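Local atomic coordinates of glucose-6-phosphate isomerase (Chlamydia trachomatis D/UW-3/CX, PDB entry 6OTU), a protein that catalyses the reversible isomerisation of glucose 6-phosphate to fructose 6-phosphate, the aldose-ketose step near the start of glycolysis. Residues P105-A110 / A125-H130; A110-V115 / L472-E477; L136-F141 / G277-G282. One frame throughout, in Å; residues are numbered along the deposited sequence.

Interaction 1 of 3, residues P105-A110 / A125-H130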
loop_
_atom_site.group_PDB
_atom_site.type_symbol
_atom_site.label_atom_id
_atom_site.label_comp_id
_atom_site.label_asym_id
_atom_site.label_seq_id
_atom_site.Cartn_x
_atom_site.Cartn_y
_atom_site.Cartn_z
ATOM N N PRO A 105 -27.473 -13.066 -9.159
ATOM C CA PRO A 105 -26.372 -13.298 -10.105
ATOM C C PRO A 105 -25.222 -12.321 -9.908
ATOM O O PRO A 105 -25.299 -11.341 -9.163
ATOM C CB PRO A 105 -27.022 -13.094 -11.478
ATOM C CG PRO A 105 -28.276 -12.349 -11.214
ATOM C CD PRO A 105 -28.734 -12.760 -9.857
ATOM N N VAL A 106 -24.143 -12.609 -10.640
ATOM C CA VAL A 106 -22.846 -11.940 -10.566
ATOM C C VAL A 106 -22.423 -11.616 -11.995
ATOM O O VAL A 106 -21.925 -12.487 -12.721
ATOM C CB VAL A 106 -21.824 -12.845 -9.848
ATOM C CG1 VAL A 106 -20.432 -12.250 -9.856
ATOM C CG2 VAL A 106 -22.309 -13.144 -8.435
ATOM N N LEU A 107 -22.640 -10.371 -12.427
ATOM C CA LEU A 107 -22.717 -10.113 -13.861
ATOM C C LEU A 107 -21.861 -8.930 -14.314
ATOM O O LEU A 107 -22.203 -8.251 -15.289
ATOM C CB LEU A 107 -24.178 -9.920 -14.271
ATOM C CG LEU A 107 -24.890 -11.257 -14.498
ATOM C CD1 LEU A 107 -26.405 -11.066 -14.567
ATOM C CD2 LEU A 107 -24.357 -11.885 -15.785
ATOM N N HIS A 108 -20.717 -8.693 -13.663
ATOM C CA HIS A 108 -19.814 -7.663 -14.166
ATOM C C HIS A 108 -19.281 -7.997 -15.568
ATOM O O HIS A 108 -19.051 -7.077 -16.362
ATOM C CB HIS A 108 -18.670 -7.423 -13.180
ATOM C CG HIS A 108 -17.980 -8.674 -12.734
ATOM N ND1 HIS A 108 -18.514 -9.522 -11.787
ATOM C CD2 HIS A 108 -16.795 -9.216 -13.102
ATOM C CE1 HIS A 108 -17.687 -10.534 -11.593
ATOM N NE2 HIS A 108 -16.642 -10.377 -12.387
ATOM N N THR A 109 -19.131 -9.288 -15.919
ATOM C CA THR A 109 -18.708 -9.616 -17.286
ATOM C C THR A 109 -19.720 -9.143 -18.332
ATOM O O THR A 109 -19.341 -8.792 -19.458
ATOM C CB THR A 109 -18.459 -11.126 -17.455
ATOM O OG1 THR A 109 -19.623 -11.876 -17.096
ATOM C CG2 THR A 109 -17.269 -11.590 -16.617
ATOM N N ALA A 110 -21.008 -9.123 -17.987
ATOM C CA ALA A 110 -22.005 -8.710 -18.960
ATOM C C ALA A 110 -21.944 -7.207 -19.255
ATOM O O ALA A 110 -22.459 -6.775 -20.294
ATOM C CB ALA A 110 -23.397 -9.122 -18.480
ATOM N N ALA A 125 -28.274 -11.410 -20.474
ATOM C CA ALA A 125 -28.609 -10.656 -21.677
ATOM C C ALA A 125 -29.181 -9.287 -21.333
ATOM O O ALA A 125 -28.913 -8.304 -22.035
ATOM C CB ALA A 125 -29.603 -11.438 -22.538
ATOM N N ALA A 126 -29.991 -9.204 -20.276
ATOM C CA ALA A 126 -30.570 -7.916 -19.904
ATOM C C ALA A 126 -29.486 -6.946 -19.464
ATOM O O ALA A 126 -29.503 -5.770 -19.849
ATOM C CB ALA A 126 -31.621 -8.097 -18.805
ATOM N N ILE A 127 -28.523 -7.425 -18.673
ATOM C CA ILE A 127 -27.417 -6.569 -18.249
ATOM C C ILE A 127 -26.591 -6.135 -19.454
ATOM O O ILE A 127 -26.108 -4.998 -19.520
ATOM C CB ILE A 127 -26.539 -7.288 -17.202
ATOM C CG1 ILE A 127 -27.313 -7.542 -15.902
ATOM C CG2 ILE A 127 -25.223 -6.514 -16.972
ATOM C CD1 ILE A 127 -27.483 -6.321 -15.014
ATOM N N ALA A 128 -26.398 -7.035 -20.415
ATOM C CA ALA A 128 -25.590 -6.672 -21.571
ATOM C C ALA A 128 -26.278 -5.593 -22.399
ATOM O O ALA A 128 -25.632 -4.629 -22.828
ATOM C CB ALA A 128 -25.283 -7.902 -22.430
ATOM N N ARG A 129 -27.588 -5.716 -22.627
ATOM C CA ARG A 129 -28.198 -4.697 -23.464
ATOM C C ARG A 129 -28.367 -3.388 -22.714
ATOM O O ARG A 129 -28.252 -2.321 -23.322
ATOM C CB ARG A 129 -29.543 -5.138 -24.044
ATOM C CG ARG A 129 -29.761 -4.361 -25.336
ATOM C CD ARG A 129 -31.185 -4.183 -25.806
ATOM N NE ARG A 129 -32.052 -5.281 -25.428
ATOM C CZ ARG A 129 -32.980 -5.188 -24.491
ATOM N NH1 ARG A 129 -33.736 -6.233 -24.221
ATOM N NH2 ARG A 129 -33.155 -4.049 -23.831
ATOM N N HIS A 130 -28.594 -3.433 -21.404
ATOM C CA HIS A 130 -28.673 -2.177 -20.666
ATOM C C HIS A 130 -27.320 -1.481 -20.605
ATOM O O HIS A 130 -27.247 -0.250 -20.690
ATOM C CB HIS A 130 -29.241 -2.424 -19.280
ATOM C CG HIS A 130 -30.682 -2.806 -19.303
ATOM N ND1 HIS A 130 -31.211 -3.780 -18.485
ATOM C CD2 HIS A 130 -31.701 -2.369 -20.079
ATOM C CE1 HIS A 130 -32.498 -3.916 -18.745
ATOM N NE2 HIS A 130 -32.820 -3.070 -19.708
#
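Leu107 is the first residue of 105-110 to meet the helix 125-130, and it does so with one branch: CD1 lies 3.9 Å from CG1 of Ile127, the two side chains crossing at a slant. The Leu107 carbonyl takes part as well, its O lying 3.9 Å from Ile127 CG2. That same oxygen accepts a weak hydrogen bond from Ala110 N, which closes a turn and brings Ala110 round to the helix. His108 and Thr109 start their side chains away from the helix, His108 stacking on Phe270 and Thr109 packing on Met87.

At Ala110 the chains come closest. Its CB sits 3.5 Å from Ile127 CG2, the branch set anti to Ile127 N, while CG1 lies beside that nitrogen and meets the Leu107 side chain; CG2 thus serves both loop residues, CG1 one. Beyond the methyl group, Ala110 O rests on the helix backbone at Ala128, where a CA-H...O contact of 3.4 Å from Ala128 CA to Ala110 O has an angle of 147° at the hydrogen. Ala128 CB lies beside the same oxygen at 3.7 Å. Ile127 also touches Trp263 and Ser265, so it is covered by more than this loop. This is plain loop-on-helix packing, apolar except for the CA-H...O contact, joining the approach to helix 110-113 with the early turns of helix 122-148 in the phosphoglucose isomerase fold.

Interaction 2 of 3, residues A110-V115 / L472-E477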
loop_
_atom_site.group_PDB
_atom_site.type_symbol
_atom_site.label_atom_id
_atom_site.label_comp_id
_atom_site.label_asym_id
_atom_site.label_seq_id
_atom_site.Cartn_x
_atom_site.Cartn_y
_atom_site.Cartn_z
ATOM N N ALA A 110 -21.008 -9.123 -17.987
ATOM C CA ALA A 110 -22.005 -8.710 -18.960
ATOM C C ALA A 110 -21.944 -7.207 -19.255
ATOM O O ALA A 110 -22.459 -6.775 -20.294
ATOM C CB ALA A 110 -23.397 -9.122 -18.480
ATOM N N THR A 111 -21.302 -6.406 -18.392
ATOM C CA THR A 111 -21.191 -4.973 -18.667
ATOM C C THR A 111 -20.237 -4.657 -19.813
ATOM O O THR A 111 -20.262 -3.528 -20.320
ATOM C CB THR A 111 -20.743 -4.196 -17.425
ATOM O OG1 THR A 111 -19.415 -4.583 -17.056
ATOM C CG2 THR A 111 -21.680 -4.460 -16.272
ATOM N N ARG A 112 -19.396 -5.618 -20.231
ATOM C CA ARG A 112 -18.568 -5.455 -21.420
ATOM C C ARG A 112 -18.797 -6.530 -22.478
ATOM O O ARG A 112 -18.249 -6.409 -23.583
ATOM C CB ARG A 112 -17.069 -5.418 -21.046
ATOM C CG ARG A 112 -16.503 -6.694 -20.375
ATOM C CD ARG A 112 -16.557 -6.603 -18.833
ATOM N NE ARG A 112 -15.701 -7.600 -18.187
ATOM C CZ ARG A 112 -15.248 -7.526 -16.933
ATOM N NH1 ARG A 112 -15.571 -6.502 -16.139
ATOM N NH2 ARG A 112 -14.479 -8.501 -16.457
ATOM N N ALA A 113 -19.588 -7.567 -22.178
ATOM C CA ALA A 113 -19.795 -8.655 -23.133
ATOM C C ALA A 113 -20.350 -8.151 -24.467
ATOM O O ALA A 113 -20.121 -8.774 -25.512
ATOM C CB ALA A 113 -20.723 -9.714 -22.522
ATOM N N TRP A 114 -21.054 -7.015 -24.458
ATOM C CA TRP A 114 -21.738 -6.550 -25.657
ATOM C C TRP A 114 -20.795 -6.009 -26.720
ATOM O O TRP A 114 -21.262 -5.745 -27.831
ATOM C CB TRP A 114 -22.759 -5.471 -25.313
ATOM C CG TRP A 114 -22.145 -4.225 -24.748
ATOM C CD1 TRP A 114 -21.881 -3.963 -23.426
ATOM C CD2 TRP A 114 -21.718 -3.066 -25.481
ATOM N NE1 TRP A 114 -21.302 -2.721 -23.298
ATOM C CE2 TRP A 114 -21.203 -2.142 -24.539
ATOM C CE3 TRP A 114 -21.727 -2.713 -26.835
ATOM C CZ2 TRP A 114 -20.695 -0.889 -24.916
ATOM C CZ3 TRP A 114 -21.217 -1.461 -27.211
ATOM C CH2 TRP A 114 -20.714 -0.570 -26.251
ATOM N N VAL A 115 -19.500 -5.822 -26.424
ATOM C CA VAL A 115 -18.603 -5.325 -27.464
ATOM C C VAL A 115 -18.083 -6.431 -28.367
ATOM O O VAL A 115 -17.415 -6.133 -29.365
ATOM C CB VAL A 115 -17.383 -4.557 -26.924
ATOM C CG1 VAL A 115 -17.825 -3.481 -25.976
ATOM C CG2 VAL A 115 -16.406 -5.512 -26.279
ATOM N N LEU A 472 -5.875 -6.514 -18.007
ATOM C CA LEU A 472 -5.266 -6.732 -16.699
ATOM C C LEU A 472 -6.311 -6.705 -15.597
ATOM O O LEU A 472 -6.264 -7.513 -14.662
ATOM C CB LEU A 472 -4.204 -5.669 -16.425
ATOM C CG LEU A 472 -2.735 -6.009 -16.663
ATOM C CD1 LEU A 472 -1.905 -4.750 -16.503
ATOM C CD2 LEU A 472 -2.260 -7.094 -15.706
ATOM N N LEU A 473 -7.253 -5.765 -15.681
ATOM C CA LEU A 473 -8.338 -5.725 -14.712
ATOM C C LEU A 473 -9.120 -7.029 -14.729
ATOM O O LEU A 473 -9.277 -7.678 -13.689
ATOM C CB LEU A 473 -9.253 -4.536 -14.994
ATOM C CG LEU A 473 -10.448 -4.362 -14.061
ATOM C CD1 LEU A 473 -9.964 -3.878 -12.707
ATOM C CD2 LEU A 473 -11.402 -3.363 -14.649
ATOM N N ALA A 474 -9.584 -7.452 -15.918
ATOM C CA ALA A 474 -10.394 -8.662 -15.995
ATOM C C ALA A 474 -9.594 -9.886 -15.562
ATOM O O ALA A 474 -10.141 -10.807 -14.943
ATOM C CB ALA A 474 -10.944 -8.854 -17.424
ATOM N N PHE A 475 -8.302 -9.900 -15.880
ATOM C CA PHE A 475 -7.415 -10.971 -15.453
ATOM C C PHE A 475 -7.506 -11.219 -13.957
ATOM O O PHE A 475 -7.658 -12.360 -13.513
ATOM C CB PHE A 475 -5.990 -10.614 -15.839
ATOM C CG PHE A 475 -4.969 -11.525 -15.272
ATOM C CD1 PHE A 475 -4.774 -12.788 -15.814
ATOM C CD2 PHE A 475 -4.159 -11.110 -14.222
ATOM C CE1 PHE A 475 -3.794 -13.640 -15.303
ATOM C CE2 PHE A 475 -3.182 -11.950 -13.703
ATOM C CZ PHE A 475 -2.990 -13.212 -14.249
ATOM N N TYR A 476 -7.395 -10.152 -13.161
ATOM C CA TYR A 476 -7.393 -10.311 -11.715
ATOM C C TYR A 476 -8.795 -10.589 -11.193
ATOM O O TYR A 476 -8.960 -11.362 -10.241
ATOM C CB TYR A 476 -6.781 -9.074 -11.048
ATOM C CG TYR A 476 -5.283 -9.202 -10.872
ATOM C CD1 TYR A 476 -4.761 -10.008 -9.869
ATOM C CD2 TYR A 476 -4.385 -8.559 -11.740
ATOM C CE1 TYR A 476 -3.394 -10.155 -9.708
ATOM C CE2 TYR A 476 -3.013 -8.705 -11.591
ATOM C CZ TYR A 476 -2.522 -9.504 -10.566
ATOM O OH TYR A 476 -1.165 -9.669 -10.363
ATOM N N GLU A 477 -9.817 -9.985 -11.805
ATOM C CA GLU A 477 -11.190 -10.319 -11.435
ATOM C C GLU A 477 -11.419 -11.821 -11.545
ATOM O O GLU A 477 -11.962 -12.442 -10.631
ATOM C CB GLU A 477 -12.196 -9.551 -12.303
ATOM C CG GLU A 477 -12.176 -8.045 -12.048
ATOM C CD GLU A 477 -13.211 -7.279 -12.854
ATOM O OE1 GLU A 477 -13.820 -7.863 -13.791
ATOM O OE2 GLU A 477 -13.433 -6.086 -12.532
HETATM O O HOH W 1 -14.993 -4.268 -13.860
#
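The guanidinium of Arg112 and the carboxylate of Glu477 lie nearly coplanar, their planes 23° apart, and meet at the guanidinium edge. OE1 of Glu477 sits in the guanidinium plane and is gripped end-on by both terminal nitrogens. The NH2 bond to OE1 is the shorter and straighter, 2.8 Å with 161° at the hydrogen, and comes nearly head-on to the carboxylate C-O bond. NH1 reaches the same OE1 at 3.2 Å and a more bent 136°, using the lone pair on the side of the other oxygen. Ala474 CB, one turn back along the helix, approaches the guanidinium obliquely, 3.7 Å from NH2.

A water bridges the second carboxylate oxygen back to the arginine: it donates to Glu477 OE2 at 2.7 Å and accepts a weak bond from Arg112 NH1.

The salt bridge spans the gap between the short, weakly bonded helix 110-113 and the long helix 466-487 of the phosphoglucose isomerase fold, whose backbones stay 10.3 Å apart even at the CA atoms of Arg112 and Ala474. The side chain of Glu477 is about 10 Å from the bound glucose-6-phosphate, so the pair is near the pocket without lining it.

Arg112 bends at chi2 and then runs out to the glutamate, which extends beyond CG to meet it. NE makes a salt bridge with Asp301, and NH1 also bonds to Thr273 OG1. With acids at both NE and the terminal nitrogens, the buried guanidinium probably keeps its positive charge, and these several bonds limit its rotation.

Interaction 3 of 3, residues L136-F141 / G277-G282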
loop_
_atom_site.group_PDB
_atom_site.type_symbol
_atom_site.label_atom_id
_atom_site.label_comp_id
_atom_site.label_asym_id
_atom_site.label_seq_id
_atom_site.Cartn_x
_atom_site.Cartn_y
_atom_site.Cartn_z
ATOM N N LEU A 136 -24.165 4.167 -24.983
ATOM C CA LEU A 136 -24.534 5.135 -26.006
ATOM C C LEU A 136 -25.078 6.409 -25.377
ATOM O O LEU A 136 -24.883 7.504 -25.921
ATOM C CB LEU A 136 -25.533 4.531 -26.996
ATOM C CG LEU A 136 -25.092 3.178 -27.570
ATOM C CD1 LEU A 136 -26.298 2.303 -27.898
ATOM C CD2 LEU A 136 -24.148 3.323 -28.776
ATOM N N ARG A 137 -25.729 6.297 -24.219
ATOM C CA ARG A 137 -26.089 7.507 -23.501
ATOM C C ARG A 137 -24.845 8.235 -23.018
ATOM O O ARG A 137 -24.832 9.465 -22.981
ATOM C CB ARG A 137 -27.022 7.172 -22.339
ATOM C CG ARG A 137 -28.398 6.715 -22.802
ATOM C CD ARG A 137 -29.306 6.398 -21.639
ATOM N NE ARG A 137 -29.397 7.538 -20.743
ATOM C CZ ARG A 137 -28.990 7.528 -19.480
ATOM N NH1 ARG A 137 -29.112 8.625 -18.747
ATOM N NH2 ARG A 137 -28.473 6.430 -18.951
ATOM N N LEU A 138 -23.786 7.492 -22.683
ATOM C CA LEU A 138 -22.528 8.107 -22.271
ATOM C C LEU A 138 -21.882 8.852 -23.432
ATOM O O LEU A 138 -21.484 10.014 -23.290
ATOM C CB LEU A 138 -21.574 7.044 -21.711
ATOM C CG LEU A 138 -20.189 7.480 -21.233
ATOM C CD1 LEU A 138 -20.296 8.405 -20.036
ATOM C CD2 LEU A 138 -19.309 6.268 -20.905
ATOM N N ALA A 139 -21.774 8.200 -24.593
ATOM C CA ALA A 139 -21.205 8.866 -25.761
ATOM C C ALA A 139 -21.926 10.177 -26.060
ATOM O O ALA A 139 -21.282 11.201 -26.308
ATOM C CB ALA A 139 -21.254 7.940 -26.974
ATOM N N GLU A 140 -23.263 10.166 -26.013
ATOM C CA GLU A 140 -24.033 11.391 -26.209
ATOM C C GLU A 140 -23.706 12.420 -25.141
ATOM O O GLU A 140 -23.594 13.619 -25.428
ATOM C CB GLU A 140 -25.527 11.086 -26.166
ATOM C CG GLU A 140 -26.188 10.789 -27.480
ATOM C CD GLU A 140 -27.662 10.458 -27.297
ATOM O OE1 GLU A 140 -28.130 10.443 -26.133
ATOM O OE2 GLU A 140 -28.353 10.222 -28.314
ATOM N N PHE A 141 -23.568 11.967 -23.895
ATOM C CA PHE A 141 -23.338 12.880 -22.785
ATOM C C PHE A 141 -21.945 13.503 -22.863
ATOM O O PHE A 141 -21.766 14.690 -22.552
ATOM C CB PHE A 141 -23.536 12.138 -21.459
ATOM C CG PHE A 141 -23.089 12.924 -20.254
ATOM C CD1 PHE A 141 -23.927 13.862 -19.670
ATOM C CD2 PHE A 141 -21.817 12.759 -19.737
ATOM C CE1 PHE A 141 -23.510 14.601 -18.572
ATOM C CE2 PHE A 141 -21.386 13.506 -18.634
ATOM C CZ PHE A 141 -22.226 14.419 -18.058
ATOM N N GLY A 277 -16.861 3.297 -13.729
ATOM C CA GLY A 277 -15.662 3.762 -14.401
ATOM C C GLY A 277 -15.936 4.510 -15.697
ATOM O O GLY A 277 -15.122 5.332 -16.129
ATOM N N GLY A 278 -17.083 4.246 -16.325
ATOM C CA GLY A 278 -17.319 4.773 -17.664
ATOM C C GLY A 278 -17.348 6.289 -17.726
ATOM O O GLY A 278 -16.813 6.891 -18.662
ATOM N N VAL A 279 -17.971 6.927 -16.731
ATOM C CA VAL A 279 -18.103 8.384 -16.745
ATOM C C VAL A 279 -16.736 9.052 -16.605
ATOM O O VAL A 279 -16.341 9.875 -17.437
ATOM C CB VAL A 279 -19.076 8.856 -15.649
ATOM C CG1 VAL A 279 -19.054 10.365 -15.565
ATOM C CG2 VAL A 279 -20.487 8.352 -15.929
ATOM N N VAL A 280 -15.995 8.718 -15.548
ATOM C CA VAL A 280 -14.730 9.411 -15.319
ATOM C C VAL A 280 -13.738 9.095 -16.430
ATOM O O VAL A 280 -13.059 9.993 -16.945
ATOM C CB VAL A 280 -14.163 9.079 -13.924
ATOM C CG1 VAL A 280 -13.881 7.591 -13.768
ATOM C CG2 VAL A 280 -12.907 9.911 -13.662
ATOM N N LEU A 281 -13.651 7.826 -16.837
ATOM C CA LEU A 281 -12.734 7.459 -17.911
ATOM C C LEU A 281 -13.154 8.106 -19.220
ATOM O O LEU A 281 -12.321 8.665 -19.942
ATOM C CB LEU A 281 -12.668 5.938 -18.060
ATOM C CG LEU A 281 -12.129 5.155 -16.851
ATOM C CD1 LEU A 281 -12.249 3.654 -17.089
ATOM C CD2 LEU A 281 -10.697 5.534 -16.526
ATOM N N GLY A 282 -14.449 8.044 -19.544
ATOM C CA GLY A 282 -14.920 8.664 -20.773
ATOM C C GLY A 282 -14.660 10.160 -20.829
ATOM O O GLY A 282 -14.267 10.692 -21.870
#
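Leu138 points its forked end at the backbone of helix 277-282, and both its methyls lie at the Gly278 carbonyl. CD2 is the nearer, 3.4 Å from Gly278 O and 3.7 Å from Gly278 C, lying against the peptide that leads into Val279. CD1 reaches on to the next residue, 4.0 Å from Val279 CA. The fork is presented this way because CG stands anti to the Leu138 backbone N (chi1 179°), which sends the side chain out from its own helix toward the glycines.

Val279 meets it with one arm. CG2, anti to the carbonyl carbon of Val279, is the methyl that touches Leu138 CD1, at 4.1 Å. Gly278 presents bare backbone to Leu138, so the leucine can rest directly against its peptide; Gly282, one turn on, likewise has no side chain on this side. The CA atoms of Leu138 and Val279 are 7.1 Å apart, with no hydrogen bond between the segments. The contact is van der Waals packing, its closest approach to a carbonyl oxygen.

Around it, Phe290 of helix 287-303 also packs on Leu138, while Phe260 of strand 258-262 touches Val279 and makes an edge-to-face pair with Phe141. Helices 122-148 and 275-285 thus pack side by side against the five-stranded parallel sheet at strand 258-262, and helix 275-285 also reaches strand 151-155 through Val280 and helix 162-172 through Val280 and Leu281.

Overall arrangement
All three contacts are buried, but interaction 2 lies deepest, its centre about 12 Å from that of the chain, against about 19 and 21 Å for the centres of interactions 1 and 3. In this most central contact a charged pair and a water bridge a wide gap, whereas the other two are apolar packing close to a helix backbone. Interactions 1 and 3 both use helix 122-148, at successive positions along it, without touching each other. Interactions 1 and 2 share Ala110 and touch directly, His108 CD2 lying 3.3 Å from Glu477 OE1. Helix 110-113 therefore faces helix 122-148 through one contact and helix 466-487 through the other.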